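Local coordinates for protein precorrin-3 methylase (Rhodobacter capsulatus, PDB 3NUT) that is probably an S-adenosyl-L-methionine-dependent methyltransferase of the cobalamin pathway, and binds S-adenosyl-L-homocysteine in this crystal, at residues R161-S173 and P220-A234. Residues are numbered along the deposited sequence; the frame is centred on the assembly and turned at random.
With SAH (S-adenosyl-L-homocysteine), chain E.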
# COMPACT_ATOMS: atom_id res chain seq x y z
N ARG A 161 19.73 2.20 6.14
CA ARG A 161 20.97 1.74 5.50
C ARG A 161 20.74 1.14 4.12
O ARG A 161 21.60 1.27 3.25
CB ARG A 161 21.75 0.77 6.40
CG ARG A 161 22.40 1.42 7.63
CD ARG A 161 22.96 0.39 8.61
NE ARG A 161 23.19 0.96 9.95
CZ ARG A 161 23.56 0.25 11.02
NH1 ARG A 161 23.75 -1.05 10.93
NH2 ARG A 161 23.73 0.85 12.20
N GLY A 162 19.59 0.51 3.92
CA GLY A 162 19.20 -0.02 2.62
C GLY A 162 18.73 1.09 1.70
O GLY A 162 18.49 0.88 0.52
N ASP A 163 18.63 2.29 2.27
CA ASP A 163 18.20 3.47 1.53
C ASP A 163 16.76 3.31 1.02
O ASP A 163 16.42 3.76 -0.09
CB ASP A 163 19.16 3.81 0.37
CG ASP A 163 18.87 5.19 -0.23
OD1 ASP A 163 18.61 6.14 0.55
OD2 ASP A 163 18.88 5.32 -1.48
N PHE A 164 15.93 2.65 1.83
CA PHE A 164 14.48 2.57 1.64
C PHE A 164 13.85 3.92 1.97
O PHE A 164 14.19 4.55 2.98
CB PHE A 164 13.89 1.56 2.62
CG PHE A 164 14.10 0.13 2.23
CD1 PHE A 164 13.22 -0.49 1.36
CD2 PHE A 164 15.15 -0.60 2.74
CE1 PHE A 164 13.40 -1.83 1.00
CE2 PHE A 164 15.34 -1.93 2.38
CZ PHE A 164 14.46 -2.55 1.50
N ALA A 165 12.89 4.35 1.16
CA ALA A 165 12.03 5.43 1.57
C ALA A 165 11.15 4.83 2.67
O ALA A 165 11.07 3.60 2.79
CB ALA A 165 11.19 5.96 0.37
N MET A 166 10.54 5.66 3.50
CA MET A 166 9.74 5.09 4.60
C MET A 166 8.46 5.83 4.93
O MET A 166 8.34 7.06 4.74
CB MET A 166 10.54 4.98 5.90
CG MET A 166 12.04 5.01 5.79
SD MET A 166 12.70 5.16 7.45
CE MET A 166 14.46 5.27 7.11
N ALA A 167 7.51 5.08 5.47
CA ALA A 167 6.31 5.67 6.00
C ALA A 167 6.06 5.23 7.44
O ALA A 167 6.14 4.04 7.77
CB ALA A 167 5.12 5.34 5.12
N PHE A 168 5.73 6.20 8.28
CA PHE A 168 5.48 5.96 9.71
C PHE A 168 4.00 6.01 10.05
O PHE A 168 3.36 7.03 9.86
CB PHE A 168 6.26 6.96 10.58
CG PHE A 168 7.75 6.89 10.39
CD1 PHE A 168 8.39 5.65 10.24
CD2 PHE A 168 8.52 8.05 10.37
CE1 PHE A 168 9.77 5.57 10.07
CE2 PHE A 168 9.92 7.99 10.21
CZ PHE A 168 10.54 6.75 10.05
N TYR A 169 3.47 4.90 10.56
CA TYR A 169 2.11 4.84 11.06
C TYR A 169 2.14 5.00 12.58
O TYR A 169 2.99 4.41 13.27
CB TYR A 169 1.43 3.52 10.66
CG TYR A 169 0.97 3.42 9.19
CD1 TYR A 169 -0.38 3.39 8.86
CD2 TYR A 169 1.90 3.34 8.15
CE1 TYR A 169 -0.80 3.29 7.52
CE2 TYR A 169 1.50 3.25 6.83
CZ TYR A 169 0.14 3.22 6.50
OH TYR A 169 -0.25 3.13 5.16
N ASN A 170 1.22 5.81 13.11
CA ASN A 170 1.10 6.02 14.55
C ASN A 170 2.36 6.68 15.09
O ASN A 170 3.09 6.09 15.87
CB ASN A 170 0.87 4.67 15.25
CG ASN A 170 -0.34 3.96 14.73
OD1 ASN A 170 -1.43 4.48 14.80
ND2 ASN A 170 -0.15 2.77 14.20
N PRO A 171 2.62 7.93 14.67
CA PRO A 171 3.92 8.50 15.02
C PRO A 171 3.98 8.92 16.50
O PRO A 171 4.96 8.61 17.18
CB PRO A 171 4.06 9.69 14.06
CG PRO A 171 2.77 9.76 13.26
CD PRO A 171 1.77 8.92 13.98
N ARG A 172 2.92 9.57 16.99
CA ARG A 172 2.87 10.03 18.38
C ARG A 172 2.13 9.07 19.32
O ARG A 172 0.91 9.12 19.42
CB ARG A 172 2.23 11.42 18.48
CG ARG A 172 2.82 12.49 17.58
CD ARG A 172 4.33 12.76 17.79
NE ARG A 172 4.74 12.95 19.18
CZ ARG A 172 4.36 13.95 19.97
NH1 ARG A 172 3.51 14.89 19.55
NH2 ARG A 172 4.82 14.01 21.22
N SER A 173 2.89 8.22 20.02
CA SER A 173 2.34 7.33 21.04
C SER A 173 1.84 8.12 22.25
O SER A 173 2.51 9.03 22.76
CB SER A 173 3.39 6.29 21.45
OG SER A 173 2.87 5.34 22.38
N PRO A 220 9.48 16.72 16.58
CA PRO A 220 8.42 15.70 16.72
C PRO A 220 6.99 16.24 16.79
O PRO A 220 6.06 15.58 16.35
CB PRO A 220 8.78 14.97 18.03
CG PRO A 220 9.57 15.95 18.80
CD PRO A 220 10.35 16.77 17.77
N GLU A 221 6.83 17.45 17.34
CA GLU A 221 5.50 18.04 17.48
C GLU A 221 4.90 18.43 16.12
O GLU A 221 3.80 19.01 16.05
CB GLU A 221 5.53 19.21 18.48
CG GLU A 221 6.15 20.53 17.97
CD GLU A 221 7.67 20.55 18.04
OE1 GLU A 221 8.27 19.56 18.54
OE2 GLU A 221 8.28 21.55 17.58
N MET A 222 5.62 18.11 15.04
CA MET A 222 5.11 18.25 13.68
C MET A 222 4.14 17.14 13.31
O MET A 222 3.31 17.31 12.42
CB MET A 222 6.25 18.32 12.67
CG MET A 222 6.93 19.64 12.69
SD MET A 222 8.26 19.74 11.51
CE MET A 222 8.74 21.46 11.77
N ALA A 223 4.25 16.01 14.01
CA ALA A 223 3.33 14.90 13.87
C ALA A 223 2.30 14.87 15.00
O ALA A 223 2.60 15.30 16.11
CB ALA A 223 4.11 13.59 13.85
N ASP A 224 1.08 14.40 14.71
CA ASP A 224 0.12 13.94 15.74
C ASP A 224 -0.46 12.59 15.32
O ASP A 224 0.07 11.97 14.40
CB ASP A 224 -0.99 14.96 16.05
CG ASP A 224 -1.52 15.65 14.81
OD1 ASP A 224 -2.01 14.97 13.88
OD2 ASP A 224 -1.47 16.90 14.77
N MET A 225 -1.52 12.14 15.98
CA MET A 225 -2.12 10.84 15.62
C MET A 225 -2.97 10.86 14.35
O MET A 225 -3.40 9.83 13.88
CB MET A 225 -2.90 10.23 16.81
CG MET A 225 -1.98 9.49 17.78
SD MET A 225 -0.67 8.55 16.89
CE MET A 225 -1.53 6.97 16.71
N ARG A 226 -3.15 12.06 13.81
CA ARG A 226 -3.89 12.30 12.57
C ARG A 226 -2.91 12.36 11.38
O ARG A 226 -3.23 12.89 10.30
CB ARG A 226 -4.63 13.64 12.73
CG ARG A 226 -5.90 13.82 11.91
CD ARG A 226 -7.15 13.15 12.49
NE ARG A 226 -8.18 13.02 11.45
CZ ARG A 226 -8.28 12.00 10.58
NH1 ARG A 226 -7.45 10.95 10.63
NH2 ARG A 226 -9.25 12.02 9.67
N THR A 227 -1.70 11.81 11.57
CA THR A 227 -0.57 12.10 10.68
C THR A 227 0.17 10.83 10.31
O THR A 227 0.30 9.91 11.12
CB THR A 227 0.39 13.12 11.35
OG1 THR A 227 -0.35 14.29 11.68
CG2 THR A 227 1.57 13.52 10.47
N VAL A 228 0.61 10.78 9.06
CA VAL A 228 1.49 9.74 8.60
C VAL A 228 2.75 10.46 8.08
O VAL A 228 2.65 11.49 7.41
CB VAL A 228 0.80 8.79 7.56
CG1 VAL A 228 0.43 9.53 6.28
CG2 VAL A 228 1.69 7.60 7.23
N VAL A 229 3.91 9.92 8.41
CA VAL A 229 5.16 10.62 8.14
C VAL A 229 5.93 9.87 7.06
O VAL A 229 6.25 8.67 7.21
CB VAL A 229 6.01 10.79 9.44
CG1 VAL A 229 7.35 11.50 9.15
CG2 VAL A 229 5.22 11.51 10.53
N LEU A 230 6.22 10.56 5.97
CA LEU A 230 6.93 9.97 4.86
C LEU A 230 8.37 10.45 4.88
O LEU A 230 8.65 11.63 5.03
CB LEU A 230 6.27 10.30 3.52
CG LEU A 230 4.77 10.02 3.37
CD1 LEU A 230 4.27 10.56 2.04
CD2 LEU A 230 4.41 8.54 3.52
N VAL A 231 9.28 9.50 4.74
CA VAL A 231 10.69 9.77 4.67
C VAL A 231 11.14 9.34 3.29
O VAL A 231 10.92 8.20 2.89
CB VAL A 231 11.46 8.96 5.74
CG1 VAL A 231 12.89 9.48 5.85
CG2 VAL A 231 10.77 9.06 7.08
N GLY A 232 11.78 10.25 2.55
CA GLY A 232 12.28 9.91 1.22
C GLY A 232 13.46 8.95 1.21
O GLY A 232 13.95 8.54 2.27
N ASN A 233 13.87 8.54 0.00
CA ASN A 233 15.20 7.96 -0.23
C ASN A 233 16.20 9.13 -0.09
O ASN A 233 15.81 10.29 0.09
CB ASN A 233 15.33 7.44 -1.68
CG ASN A 233 14.45 6.24 -1.97
OD1 ASN A 233 14.79 5.09 -1.66
ND2 ASN A 233 13.32 6.49 -2.62
N ALA A 234 17.49 8.82 -0.23
CA ALA A 234 18.50 9.87 -0.39
C ALA A 234 18.30 10.70 -1.66
O ALA A 234 18.59 11.89 -1.67
CB ALA A 234 19.92 9.26 -0.37
N SAH E . -5.14 0.21 8.51
CA SAH E . -4.69 1.64 8.54
CB SAH E . -3.55 1.84 9.54
CG SAH E . -4.05 1.81 10.98
SD SAH E . -2.95 2.59 12.14
C SAH E . -4.23 1.93 7.16
O SAH E . -4.12 0.95 6.44
OXT SAH E . -3.97 3.07 6.71
C5' SAH E . -3.58 4.25 12.21
C4' SAH E . -2.53 5.27 11.75
O4' SAH E . -2.56 5.38 10.33
C3' SAH E . -2.70 6.71 12.26
O3' SAH E . -2.00 6.99 13.49
C2' SAH E . -2.08 7.54 11.16
O2' SAH E . -0.64 7.56 11.25
C1' SAH E . -2.43 6.75 9.92
N9 SAH E . -3.67 7.25 9.28
C8 SAH E . -4.85 6.61 9.19
N7 SAH E . -5.75 7.39 8.51
C5 SAH E . -5.14 8.55 8.15
C6 SAH E . -5.49 9.80 7.41
N6 SAH E . -6.73 10.01 6.89
N1 SAH E . -4.54 10.76 7.27
C2 SAH E . -3.30 10.59 7.78
N3 SAH E . -2.92 9.48 8.45
C4 SAH E . -3.78 8.44 8.67
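Val228 CG2 lies over one face of the Tyr169 ring, 4.4 Å from Tyr169 CD2, while the carboxylate oxygen OXT of S-adenosyl-L-homocysteine sits at the ring edge, in its plane; Tyr169 OH is hydrogen-bonded to the backbone N of Met122. The Arg172 guanidinium has Ala223 O at its edge, in plane, because bends at chi2 and chi3 (-59° and -48°) fold the chain over the carbonyls of Ala223 and Pro220. The Phe168 ring is met obliquely by two valines: CD2 is 3.8 Å from Val229 CB, and CE2 touches Val231 CG2. Strands 165-169 and 227-231 run antiparallel. Met166-Val231 and Phe168-Val229 are hydrogen-bonded pairs, with Met166 N 2.6 Å from Val231 O in a nearly straight bond. Between them is the non-hydrogen-bonded pair Ala167-Leu230, its side chains on the opposite face of the sheet.

At the ligand end, the ribose is gripped from both segments: Asn170 N donates to O2' of the ligand, and this hydroxyl in turn donates to Thr227 O at 2.5 Å. Asp224 OD1 accepts from Arg226 N, forming an Asx turn, and from Thr227 OG1.

At the far end Asp163, the positive-phi residue of the Schellman motif that follows helix 149-161, holds CG anti to its own N (chi1 -169°), and OD1 receives Ala234 N at 3.0 Å on its syn lone pair. An alanine in place of Asp163 would probably leave Ala234 N without this acceptor and the chain after strand 227-231 less firmly tied. In the mixed sheet, strand 137-141 flanks 165-169 and strand 196-201 flanks 227-231, while Met166 packs against Leu187 of helix 179-190.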